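Local coordinates for bitiscetin (Bitis arietans, PDB 1JWI), which binds von Willebrand factor and induces its interaction, through the A1 domain, with platelet glycoprotein Ibalpha, so that platelets aggregate, at residues 23-28 against 67-71; 62-66 against 105-109; 96-102 against 113-117. One frame throughout, in Å; residues are numbered along the deposited sequence.

Overall arrangement
The three contacts lie within one C-type lectin-like domain and are tied together by the antiparallel sheet of strands 66-72, 100-103 and 112-115. Interaction 1 sets the start of helix 25-34 against strand 66-72, its centre about 5 Å from the centre of the chain. Interaction 3, whose centre is about 10 Å from that of interaction 1, pairs the hairpin strands 100-103 and 112-115 and the chain flanking them; the two meet through backbone pairing of Leu-70 with Phe-101. Interaction 2, about 15 and 14 Å from the centres of interactions 1 and 3, joins the loop leading into strand 66-72 to the loop of that hairpin. Along the chain interaction 1 closes before interaction 3 opens, whereas interaction 2 alternates with both; interaction 1 lies in the core and interaction 2 at the margin.

Interaction 1 (23-28 against 67-71); sequences GTWEDA and WIGLR
Trp-25 lays its indole edge against the face of Trp-67 in a T-shaped stack, the planes at 88° and CD1 of Trp-25 3.5 Å from CE3 of Trp-67. CB of Trp-25 sits over the centre of the Trp-67 six-membered ring, a CH-pi contact. With CG anti to the backbone N (chi1 -171°), the indole of Trp-25 reaches from the first turn of its helix to the bend of the opposite strand, where NE1 donates to Ile-68 O at 2.9 Å. Trp-67 answers with its own N-H: NE1 lies 2.9 Å from Gly-23 O, which sits in the ring plane. Tryptophan suits both places, since each offers a broad apolar ring and one N-H for a buried carbonyl. Here the helix 25-34 of the C-type lectin-like fold, N-capped by Thr-24, docks on strand 66-72, whose Leu-70 and Arg-71 pair in turn with a strand of the partner chain, so the sheet runs on across the interface. Arg-71 covers one face of the Trp-25 indole. Its CD stands over the six-membered ring, 4.2 Å from the centroid, and a bend at chi3 (70°) brings the guanidinium across the rim, NH1 3.6 Å from CZ3 of Trp-25, while NH2 makes a salt bridge with Glu-73.

Interaction 2 (62-66 against 105-109); sequences FVYDA and VHTEY
Phe-62 presses its CB against CG2 of Val-105, 3.4 Å away, and carries its ring on past the valine to Tyr-109 and Glu-108. The Phe-62 and Tyr-109 rings are 26° from parallel but slid apart, so they barely overlap; the nearest approach is Phe-62 CD2 to Tyr-109 CE2, 3.7 Å. Glu-108 lies across the same phenyl ring: its CB is 3.8 Å from CE2 of Phe-62, and its carboxylate stacks nearly parallel to the ring, with OE2 offset toward the rim. A long, partly apolar side chain suits this exposed margin, because its methylenes can rest on the phenyl group.

Two hydrogen bonds fasten the loops behind this apolar strip. Tyr-109 OH donates to Tyr-64 O at 2.8 Å, lying in the plane of the Tyr-64 carbonyl. On the other side of Val-105, the backbone N of that residue donates to Asp-65 OD2 at 3.1 Å; the bond is nearly straight (171°), but meets the oxygen on its anti side and out of the carboxylate plane. Asp-65 points its CB away from the opposite loop, and chi1 of -64° turns the carboxylate back toward Val-105 N.

The contact joins the loop before strand 66-72 to the loop linking strands 100-103 and 112-115 in the C-type lectin-like fold, and Tyr-109 also packs on Ala-55 and Ser-56 of helix 45-58. The contact thus combines nonspecific ring and methylene contacts on the exposed margin with two directed bonds, to a main-chain carbonyl and from a main-chain N-H, that set how the loops sit together.

Interaction 3 (96-102 against 113-117); sequences EPTKCFG and TDLPC
Strands 100-102 and 113-115 run antiparallel, their axes 4.6 Å apart at closest approach, with Cys-100 opposite Leu-115 and Gly-102 opposite Thr-113 as hydrogen-bonded pairs and Phe-101 opposite Asp-114 as the non-hydrogen-bonded pair between them. Leu-115 N to Cys-100 O is short at 2.7 Å, whereas the return bond from Cys-100 N to Leu-115 O is weak. Glycine fits at 102, where a CB would come tight against Leu-115 CD1. On the face shared by Phe-101 and Asp-114, CA of Asp-114 stands over one face of the Phe-101 ring, 4.2 Å from its centroid, a CH-pi contact. Thr-98 OG1 donates to the anti lone pair of Asp-114 OD1 at 2.6 Å; chi1 of 47° sets this hydroxyl between the backbone N and carbonyl carbon, facing the carboxylate. The same OD1 is hydrogen-bonded by a polar side chain of the partner chain. A water accepts from Lys-99 N and Cys-117 N and donates to Pro-97 O. A disulfide from Cys-100 to Cys-117, two residues beyond its ladder partner Leu-115, ties the two segments covalently, SG to SG 2.0 Å with chi3 at 97°. Together with a second disulfide expected between Cys-32 and Cys-125, it is a hallmark of the C-type lectin-like fold that snaclecs share.

Interaction 1 (23-28 against 67-71)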
ATOM      1  N   GLY A  23      14.078  -2.200  15.305  1.00 29.48           N
ATOM      2  CA  GLY A  23      13.200  -3.330  15.559  1.00 27.61           C
ATOM      3  C   GLY A  23      12.030  -3.325  14.601  1.00 26.51           C
ATOM      4  O   GLY A  23      11.775  -2.316  13.939  1.00 25.48           O
ATOM      5  N   THR A  24      11.322  -4.445  14.513  1.00 25.16           N
ATOM      6  CA  THR A  24      10.168  -4.523  13.634  1.00 24.87           C
ATOM      7  C   THR A  24       9.089  -3.674  14.291  1.00 24.50           C
ATOM      8  O   THR A  24       9.172  -3.381  15.481  1.00 23.16           O
ATOM      9  CB  THR A  24       9.663  -5.977  13.478  1.00 25.08           C
ATOM     10  OG1 THR A  24       9.115  -6.437  14.719  1.00 24.64           O
ATOM     11  CG2 THR A  24      10.807  -6.893  13.065  1.00 25.31           C
ATOM     12  N   TRP A  25       8.083  -3.276  13.517  1.00 23.92           N
ATOM     13  CA  TRP A  25       7.010  -2.441  14.045  1.00 23.13           C
ATOM     14  C   TRP A  25       6.404  -3.059  15.302  1.00 24.47           C
ATOM     15  O   TRP A  25       6.239  -2.383  16.319  1.00 23.99           O
ATOM     16  CB  TRP A  25       5.915  -2.246  12.993  1.00 20.45           C
ATOM     17  CG  TRP A  25       4.882  -1.225  13.381  1.00 19.81           C
ATOM     18  CD1 TRP A  25       4.928   0.124  13.149  1.00 19.94           C
ATOM     19  CD2 TRP A  25       3.638  -1.473  14.048  1.00 19.29           C
ATOM     20  NE1 TRP A  25       3.782   0.727  13.624  1.00 20.38           N
ATOM     21  CE2 TRP A  25       2.975  -0.231  14.181  1.00 19.39           C
ATOM     22  CE3 TRP A  25       3.015  -2.630  14.545  1.00 19.18           C
ATOM     23  CZ2 TRP A  25       1.719  -0.110  14.789  1.00 19.02           C
ATOM     24  CZ3 TRP A  25       1.765  -2.508  15.150  1.00 20.07           C
ATOM     25  CH2 TRP A  25       1.131  -1.253  15.264  1.00 19.65           C
ATOM     26  N   GLU A  26       6.082  -4.345  15.233  1.00 25.96           N
ATOM     27  CA  GLU A  26       5.477  -5.030  16.371  1.00 28.16           C
ATOM     28  C   GLU A  26       6.378  -5.009  17.611  1.00 27.73           C
ATOM     29  O   GLU A  26       5.912  -4.693  18.707  1.00 28.11           O
ATOM     30  CB  GLU A  26       5.118  -6.475  15.991  1.00 31.16           C
ATOM     31  CG  GLU A  26       3.873  -6.989  16.709  1.00 38.09           C
ATOM     32  CD  GLU A  26       3.384  -8.332  16.183  1.00 41.02           C
ATOM     33  OE1 GLU A  26       3.171  -8.457  14.956  1.00 41.57           O
ATOM     34  OE2 GLU A  26       3.205  -9.260  16.999  1.00 43.43           O
ATOM     35  N   ASP A  27       7.659  -5.339  17.447  1.00 26.24           N
ATOM     36  CA  ASP A  27       8.572  -5.324  18.588  1.00 26.17           C
ATOM     37  C   ASP A  27       8.672  -3.909  19.141  1.00 26.51           C
ATOM     38  O   ASP A  27       8.737  -3.697  20.354  1.00 25.49           O
ATOM     39  CB  ASP A  27       9.975  -5.798  18.189  1.00 27.22           C
ATOM     40  CG  ASP A  27      10.017  -7.270  17.801  1.00 29.84           C
ATOM     41  OD1 ASP A  27       9.227  -8.066  18.356  1.00 30.08           O
ATOM     42  OD2 ASP A  27      10.856  -7.629  16.950  1.00 31.58           O
ATOM     43  N   ALA A  28       8.687  -2.938  18.232  1.00 26.31           N
ATOM     44  CA  ALA A  28       8.784  -1.540  18.620  1.00 25.33           C
ATOM     45  C   ALA A  28       7.644  -1.185  19.569  1.00 24.40           C
ATOM     46  O   ALA A  28       7.878  -0.638  20.646  1.00 23.13           O
ATOM     47  CB  ALA A  28       8.754  -0.648  17.377  1.00 24.58           C
ATOM     48  N   TRP A  67       9.593   4.294  12.836  1.00 14.10           N
ATOM     49  CA  TRP A  67       8.252   3.806  13.153  1.00 14.29           C
ATOM     50  C   TRP A  67       7.415   4.727  14.031  1.00 14.73           C
ATOM     51  O   TRP A  67       7.918   5.296  15.008  1.00 14.53           O
ATOM     52  CB  TRP A  67       8.324   2.460  13.899  1.00 13.99           C
ATOM     53  CG  TRP A  67       8.806   1.289  13.103  1.00 15.29           C
ATOM     54  CD1 TRP A  67       9.761   0.384  13.476  1.00 16.10           C
ATOM     55  CD2 TRP A  67       8.309   0.848  11.835  1.00 16.90           C
ATOM     56  NE1 TRP A  67       9.886  -0.594  12.519  1.00 17.59           N
ATOM     57  CE2 TRP A  67       9.006  -0.335  11.502  1.00 17.80           C
ATOM     58  CE3 TRP A  67       7.338   1.334  10.950  1.00 18.68           C
ATOM     59  CZ2 TRP A  67       8.764  -1.040  10.317  1.00 18.21           C
ATOM     60  CZ3 TRP A  67       7.099   0.632   9.769  1.00 19.14           C
ATOM     61  CH2 TRP A  67       7.809  -0.540   9.466  1.00 17.61           C
ATOM     62  N   ILE A  68       6.140   4.868  13.674  1.00 14.08           N
ATOM     63  CA  ILE A  68       5.182   5.613  14.484  1.00 14.03           C
ATOM     64  C   ILE A  68       4.039   4.610  14.695  1.00 13.93           C
ATOM     65  O   ILE A  68       4.021   3.556  14.049  1.00 14.64           O
ATOM     66  CB  ILE A  68       4.651   6.919  13.819  1.00 13.29           C
ATOM     67  CG1 ILE A  68       4.115   6.652  12.417  1.00 13.07           C
ATOM     68  CG2 ILE A  68       5.752   7.977  13.820  1.00 13.20           C
ATOM     69  CD1 ILE A  68       3.470   7.902  11.804  1.00 13.91           C
ATOM     70  N   GLY A  69       3.097   4.923  15.577  1.00 14.55           N
ATOM     71  CA  GLY A  69       2.036   3.972  15.887  1.00 15.56           C
ATOM     72  C   GLY A  69       0.863   3.716  14.963  1.00 15.19           C
ATOM     73  O   GLY A  69      -0.146   3.187  15.412  1.00 16.59           O
ATOM     74  N   LEU A  70       0.980   4.051  13.686  1.00 15.64           N
ATOM     75  CA  LEU A  70      -0.125   3.853  12.756  1.00 16.09           C
ATOM     76  C   LEU A  70      -0.012   2.555  11.955  1.00 16.57           C
ATOM     77  O   LEU A  70       1.070   2.219  11.469  1.00 16.13           O
ATOM     78  CB  LEU A  70      -0.188   5.043  11.804  1.00 16.53           C
ATOM     79  CG  LEU A  70      -1.420   5.140  10.915  1.00 17.81           C
ATOM     80  CD1 LEU A  70      -2.662   5.357  11.773  1.00 17.87           C
ATOM     81  CD2 LEU A  70      -1.233   6.300   9.939  1.00 17.24           C
ATOM     82  N   ARG A  71      -1.127   1.833  11.820  1.00 16.87           N
ATOM     83  CA  ARG A  71      -1.154   0.578  11.067  1.00 18.78           C
ATOM     84  C   ARG A  71      -2.467   0.356  10.305  1.00 19.72           C
ATOM     85  O   ARG A  71      -3.544   0.743  10.770  1.00 19.53           O
ATOM     86  CB  ARG A  71      -0.920  -0.624  11.992  1.00 19.97           C
ATOM     87  CG  ARG A  71      -0.835  -1.958  11.238  1.00 24.41           C
ATOM     88  CD  ARG A  71      -0.384  -3.131  12.117  1.00 27.86           C
ATOM     89  NE  ARG A  71      -1.385  -3.529  13.102  1.00 33.33           N
ATOM     90  CZ  ARG A  71      -1.258  -4.569  13.925  1.00 35.92           C
ATOM     91  NH1 ARG A  71      -0.169  -5.324  13.885  1.00 36.86           N
ATOM     92  NH2 ARG A  71      -2.222  -4.857  14.790  1.00 37.38           N
TER

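Interaction 2 (62-66 against 105-109)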
ATOM      1  N   PHE A  62      20.324  10.910   7.807  1.00 31.39           N
ATOM      2  CA  PHE A  62      18.999  10.395   7.472  1.00 32.35           C
ATOM      3  C   PHE A  62      19.120   9.135   6.603  1.00 31.69           C
ATOM      4  O   PHE A  62      19.110   9.223   5.376  1.00 31.34           O
ATOM      5  CB  PHE A  62      18.184  11.451   6.702  1.00 33.84           C
ATOM      6  CG  PHE A  62      17.990  12.757   7.443  1.00 33.69           C
ATOM      7  CD1 PHE A  62      19.071  13.601   7.701  1.00 32.99           C
ATOM      8  CD2 PHE A  62      16.717  13.158   7.850  1.00 33.32           C
ATOM      9  CE1 PHE A  62      18.889  14.826   8.351  1.00 32.41           C
ATOM     10  CE2 PHE A  62      16.523  14.382   8.502  1.00 34.47           C
ATOM     11  CZ  PHE A  62      17.616  15.219   8.752  1.00 33.38           C
ATOM     12  N   VAL A  63      19.232   7.970   7.233  1.00 30.23           N
ATOM     13  CA  VAL A  63      19.349   6.721   6.485  1.00 29.54           C
ATOM     14  C   VAL A  63      18.216   5.738   6.761  1.00 28.30           C
ATOM     15  O   VAL A  63      17.999   4.805   5.998  1.00 28.09           O
ATOM     16  CB  VAL A  63      20.672   6.009   6.799  1.00 29.80           C
ATOM     17  CG1 VAL A  63      21.836   6.875   6.364  1.00 31.27           C
ATOM     18  CG2 VAL A  63      20.755   5.707   8.285  1.00 31.21           C
ATOM     19  N   TYR A  64      17.498   5.943   7.856  1.00 27.45           N
ATOM     20  CA  TYR A  64      16.402   5.046   8.206  1.00 26.91           C
ATOM     21  C   TYR A  64      15.095   5.798   8.356  1.00 24.33           C
ATOM     22  O   TYR A  64      15.089   6.993   8.640  1.00 23.35           O
ATOM     23  CB  TYR A  64      16.664   4.355   9.546  1.00 30.91           C
ATOM     24  CG  TYR A  64      17.854   3.433   9.611  1.00 35.03           C
ATOM     25  CD1 TYR A  64      17.874   2.230   8.910  1.00 37.43           C
ATOM     26  CD2 TYR A  64      18.943   3.738  10.430  1.00 36.82           C
ATOM     27  CE1 TYR A  64      18.953   1.349   9.024  1.00 40.32           C
ATOM     28  CE2 TYR A  64      20.022   2.868  10.549  1.00 39.28           C
ATOM     29  CZ  TYR A  64      20.019   1.675   9.846  1.00 40.98           C
ATOM     30  OH  TYR A  64      21.083   0.809   9.967  1.00 44.64           O
ATOM     31  N   ASP A  65      13.989   5.088   8.155  1.00 22.10           N
ATOM     32  CA  ASP A  65      12.681   5.673   8.376  1.00 20.50           C
ATOM     33  C   ASP A  65      12.500   5.416   9.876  1.00 19.73           C
ATOM     34  O   ASP A  65      13.280   4.673  10.477  1.00 19.35           O
ATOM     35  CB  ASP A  65      11.594   4.935   7.586  1.00 21.65           C
ATOM     36  CG  ASP A  65      11.791   5.034   6.074  1.00 23.46           C
ATOM     37  OD1 ASP A  65      12.286   4.062   5.471  1.00 25.22           O
ATOM     38  OD2 ASP A  65      11.459   6.081   5.495  1.00 22.64           O
ATOM     39  N   ALA A  66      11.491   6.021  10.488  1.00 18.51           N
ATOM     40  CA  ALA A  66      11.259   5.803  11.912  1.00 16.23           C
ATOM     41  C   ALA A  66       9.803   5.423  12.164  1.00 15.12           C
ATOM     42  O   ALA A  66       8.888   6.126  11.738  1.00 14.12           O
ATOM     43  CB  ALA A  66      11.625   7.055  12.699  1.00 17.05           C
ATOM     44  N   VAL A 105      12.060   9.124   5.576  1.00 18.25           N
ATOM     45  CA  VAL A 105      13.394   9.718   5.562  1.00 20.54           C
ATOM     46  C   VAL A 105      13.586  10.686   4.390  1.00 21.46           C
ATOM     47  O   VAL A 105      14.307  11.680   4.503  1.00 22.31           O
ATOM     48  CB  VAL A 105      14.483   8.629   5.468  1.00 21.49           C
ATOM     49  CG1 VAL A 105      14.506   8.025   4.064  1.00 20.32           C
ATOM     50  CG2 VAL A 105      15.842   9.213   5.834  1.00 21.81           C
ATOM     51  N   HIS A 106      12.921  10.400   3.274  1.00 21.11           N
ATOM     52  CA  HIS A 106      13.047  11.218   2.076  1.00 21.79           C
ATOM     53  C   HIS A 106      12.448  12.617   2.163  1.00 21.07           C
ATOM     54  O   HIS A 106      12.738  13.472   1.325  1.00 21.31           O
ATOM     55  CB  HIS A 106      12.464  10.453   0.886  1.00 22.98           C
ATOM     56  CG  HIS A 106      13.192   9.177   0.597  1.00 25.78           C
ATOM     57  ND1 HIS A 106      12.543   8.001   0.286  1.00 27.00           N
ATOM     58  CD2 HIS A 106      14.514   8.890   0.585  1.00 26.02           C
ATOM     59  CE1 HIS A 106      13.435   7.045   0.098  1.00 27.08           C
ATOM     60  NE2 HIS A 106      14.641   7.557   0.274  1.00 26.86           N
ATOM     61  N   THR A 107      11.618  12.860   3.167  1.00 20.28           N
ATOM     62  CA  THR A 107      11.024  14.183   3.341  1.00 20.96           C
ATOM     63  C   THR A 107      11.553  14.742   4.666  1.00 21.90           C
ATOM     64  O   THR A 107      11.007  15.686   5.230  1.00 22.65           O
ATOM     65  CB  THR A 107       9.463  14.116   3.358  1.00 20.59           C
ATOM     66  OG1 THR A 107       9.019  13.256   4.415  1.00 20.74           O
ATOM     67  CG2 THR A 107       8.928  13.585   2.024  1.00 18.64           C
ATOM     68  N   GLU A 108      12.642  14.140   5.134  1.00 22.49           N
ATOM     69  CA  GLU A 108      13.287  14.514   6.389  1.00 25.33           C
ATOM     70  C   GLU A 108      12.301  14.368   7.544  1.00 24.85           C
ATOM     71  O   GLU A 108      12.174  15.247   8.398  1.00 24.51           O
ATOM     72  CB  GLU A 108      13.848  15.945   6.313  1.00 27.82           C
ATOM     73  CG  GLU A 108      14.779  16.153   5.125  1.00 29.55           C
ATOM     74  CD  GLU A 108      15.823  17.237   5.351  1.00 32.08           C
ATOM     75  OE1 GLU A 108      15.459  18.330   5.838  1.00 33.82           O
ATOM     76  OE2 GLU A 108      17.006  16.988   5.026  1.00 32.75           O
ATOM     77  N   TYR A 109      11.594  13.242   7.538  1.00 24.02           N
ATOM     78  CA  TYR A 109      10.619  12.920   8.567  1.00 22.71           C
ATOM     79  C   TYR A 109       9.447  13.892   8.643  1.00 22.64           C
ATOM     80  O   TYR A 109       8.819  14.037   9.696  1.00 23.76           O
ATOM     81  CB  TYR A 109      11.322  12.827   9.925  1.00 20.52           C
ATOM     82  CG  TYR A 109      12.523  11.913   9.909  1.00 19.34           C
ATOM     83  CD1 TYR A 109      12.461  10.660   9.299  1.00 19.28           C
ATOM     84  CD2 TYR A 109      13.716  12.290  10.521  1.00 20.06           C
ATOM     85  CE1 TYR A 109      13.559   9.800   9.295  1.00 20.16           C
ATOM     86  CE2 TYR A 109      14.824  11.438  10.525  1.00 21.50           C
ATOM     87  CZ  TYR A 109      14.735  10.195   9.911  1.00 21.34           C
ATOM     88  OH  TYR A 109      15.816   9.340   9.918  1.00 21.61           O
TER

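Interaction 3 (96-102 against 113-117)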
ATOM      1  N   GLU A  96       5.068  -7.577  -1.590  1.00 21.29           N
ATOM      2  CA  GLU A  96       5.476  -7.243  -0.230  1.00 20.44           C
ATOM      3  C   GLU A  96       4.461  -6.260   0.365  1.00 18.65           C
ATOM      4  O   GLU A  96       4.503  -5.064   0.077  1.00 17.80           O
ATOM      5  CB  GLU A  96       6.872  -6.612  -0.242  1.00 23.41           C
ATOM      6  CG  GLU A  96       7.576  -6.632   1.108  1.00 28.11           C
ATOM      7  CD  GLU A  96       8.940  -5.969   1.062  1.00 31.86           C
ATOM      8  OE1 GLU A  96       9.728  -6.168   2.013  1.00 34.61           O
ATOM      9  OE2 GLU A  96       9.224  -5.241   0.084  1.00 33.47           O
ATOM     10  N   PRO A  97       3.519  -6.761   1.183  1.00 17.19           N
ATOM     11  CA  PRO A  97       2.513  -5.892   1.797  1.00 17.29           C
ATOM     12  C   PRO A  97       3.166  -4.826   2.667  1.00 17.62           C
ATOM     13  O   PRO A  97       4.144  -5.098   3.366  1.00 18.49           O
ATOM     14  CB  PRO A  97       1.672  -6.865   2.621  1.00 16.19           C
ATOM     15  CG  PRO A  97       1.765  -8.144   1.816  1.00 16.41           C
ATOM     16  CD  PRO A  97       3.235  -8.178   1.472  1.00 16.32           C
ATOM     17  N   THR A  98       2.620  -3.615   2.620  1.00 15.64           N
ATOM     18  CA  THR A  98       3.144  -2.500   3.404  1.00 16.09           C
ATOM     19  C   THR A  98       1.978  -1.975   4.246  1.00 16.78           C
ATOM     20  O   THR A  98       1.209  -1.128   3.790  1.00 18.27           O
ATOM     21  CB  THR A  98       3.672  -1.382   2.466  1.00 15.87           C
ATOM     22  OG1 THR A  98       2.698  -1.120   1.438  1.00 14.40           O
ATOM     23  CG2 THR A  98       4.991  -1.804   1.821  1.00 16.01           C
ATOM     24  N   LYS A  99       1.850  -2.479   5.471  1.00 16.54           N
ATOM     25  CA  LYS A  99       0.726  -2.086   6.320  1.00 17.14           C
ATOM     26  C   LYS A  99       1.062  -1.266   7.558  1.00 15.81           C
ATOM     27  O   LYS A  99       0.162  -0.847   8.284  1.00 15.83           O
ATOM     28  CB  LYS A  99      -0.060  -3.346   6.713  1.00 17.93           C
ATOM     29  CG  LYS A  99      -0.454  -4.168   5.485  1.00 19.80           C
ATOM     30  CD  LYS A  99      -1.109  -5.484   5.827  1.00 22.34           C
ATOM     31  CE  LYS A  99      -2.572  -5.309   6.172  1.00 24.81           C
ATOM     32  NZ  LYS A  99      -3.189  -6.637   6.411  1.00 30.14           N
ATOM     33  N   CYS A 100       2.350  -1.035   7.788  1.00 15.24           N
ATOM     34  CA  CYS A 100       2.809  -0.251   8.931  1.00 14.81           C
ATOM     35  C   CYS A 100       3.365   1.087   8.434  1.00 15.78           C
ATOM     36  O   CYS A 100       3.946   1.160   7.347  1.00 16.31           O
ATOM     37  CB  CYS A 100       3.889  -1.020   9.707  1.00 15.41           C
ATOM     38  SG  CYS A 100       3.211  -2.434  10.640  1.00 15.89           S
ATOM     39  N   PHE A 101       3.205   2.136   9.237  1.00 14.67           N
ATOM     40  CA  PHE A 101       3.672   3.463   8.852  1.00 13.92           C
ATOM     41  C   PHE A 101       4.817   4.034   9.671  1.00 13.55           C
ATOM     42  O   PHE A 101       4.961   3.750  10.861  1.00 13.96           O
ATOM     43  CB  PHE A 101       2.508   4.457   8.860  1.00 13.48           C
ATOM     44  CG  PHE A 101       1.484   4.191   7.791  1.00 15.46           C
ATOM     45  CD1 PHE A 101       0.556   3.159   7.941  1.00 15.68           C
ATOM     46  CD2 PHE A 101       1.461   4.953   6.617  1.00 14.12           C
ATOM     47  CE1 PHE A 101      -0.383   2.887   6.935  1.00 14.92           C
ATOM     48  CE2 PHE A 101       0.532   4.690   5.606  1.00 13.84           C
ATOM     49  CZ  PHE A 101      -0.389   3.659   5.763  1.00 16.13           C
ATOM     50  N   GLY A 102       5.625   4.859   9.009  1.00 13.49           N
ATOM     51  CA  GLY A 102       6.753   5.480   9.666  1.00 12.44           C
ATOM     52  C   GLY A 102       7.046   6.841   9.065  1.00 12.95           C
ATOM     53  O   GLY A 102       6.485   7.209   8.026  1.00 11.26           O
ATOM     54  N   THR A 113       4.887   7.378   5.495  1.00 17.89           N
ATOM     55  CA  THR A 113       4.957   6.433   4.383  1.00 17.75           C
ATOM     56  C   THR A 113       4.651   5.002   4.842  1.00 16.37           C
ATOM     57  O   THR A 113       4.929   4.640   5.986  1.00 15.47           O
ATOM     58  CB  THR A 113       6.367   6.483   3.722  1.00 18.49           C
ATOM     59  OG1 THR A 113       6.371   5.698   2.520  1.00 19.52           O
ATOM     60  CG2 THR A 113       7.426   5.962   4.673  1.00 17.99           C
ATOM     61  N   ASP A 114       4.066   4.203   3.951  1.00 15.49           N
ATOM     62  CA  ASP A 114       3.731   2.812   4.258  1.00 16.46           C
ATOM     63  C   ASP A 114       4.956   1.937   4.031  1.00 17.83           C
ATOM     64  O   ASP A 114       5.609   2.034   2.996  1.00 18.52           O
ATOM     65  CB  ASP A 114       2.574   2.327   3.380  1.00 15.55           C
ATOM     66  CG  ASP A 114       2.866   2.469   1.904  1.00 16.11           C
ATOM     67  OD1 ASP A 114       2.822   1.442   1.187  1.00 17.17           O
ATOM     68  OD2 ASP A 114       3.145   3.601   1.464  1.00 15.24           O
ATOM     69  N   LEU A 115       5.248   1.071   4.995  1.00 17.68           N
ATOM     70  CA  LEU A 115       6.422   0.202   4.934  1.00 17.66           C
ATOM     71  C   LEU A 115       6.133  -1.229   5.369  1.00 17.88           C
ATOM     72  O   LEU A 115       5.114  -1.504   5.997  1.00 17.01           O
ATOM     73  CB  LEU A 115       7.513   0.765   5.851  1.00 16.11           C
ATOM     74  CG  LEU A 115       7.988   2.195   5.594  1.00 15.26           C
ATOM     75  CD1 LEU A 115       8.694   2.746   6.830  1.00 16.12           C
ATOM     76  CD2 LEU A 115       8.912   2.190   4.389  1.00 15.00           C
ATOM     77  N   PRO A 116       7.042  -2.165   5.040  1.00 19.21           N
ATOM     78  CA  PRO A 116       6.855  -3.566   5.431  1.00 19.61           C
ATOM     79  C   PRO A 116       6.968  -3.610   6.952  1.00 19.09           C
ATOM     80  O   PRO A 116       7.961  -3.152   7.508  1.00 18.23           O
ATOM     81  CB  PRO A 116       8.029  -4.280   4.755  1.00 19.84           C
ATOM     82  CG  PRO A 116       8.338  -3.399   3.573  1.00 19.83           C
ATOM     83  CD  PRO A 116       8.219  -2.019   4.167  1.00 19.45           C
ATOM     84  N   CYS A 117       5.958  -4.150   7.620  1.00 19.90           N
ATOM     85  CA  CYS A 117       5.962  -4.220   9.074  1.00 19.34           C
ATOM     86  C   CYS A 117       7.148  -5.001   9.638  1.00 21.30           C
ATOM     87  O   CYS A 117       7.533  -4.802  10.789  1.00 20.59           O
ATOM     88  CB  CYS A 117       4.673  -4.862   9.571  1.00 17.51           C
ATOM     89  SG  CYS A 117       3.143  -3.922   9.268  1.00 16.62           S
TER
HETATM   90  O   HOH W   1       3.557  -5.088   6.080  1.00 15.13           O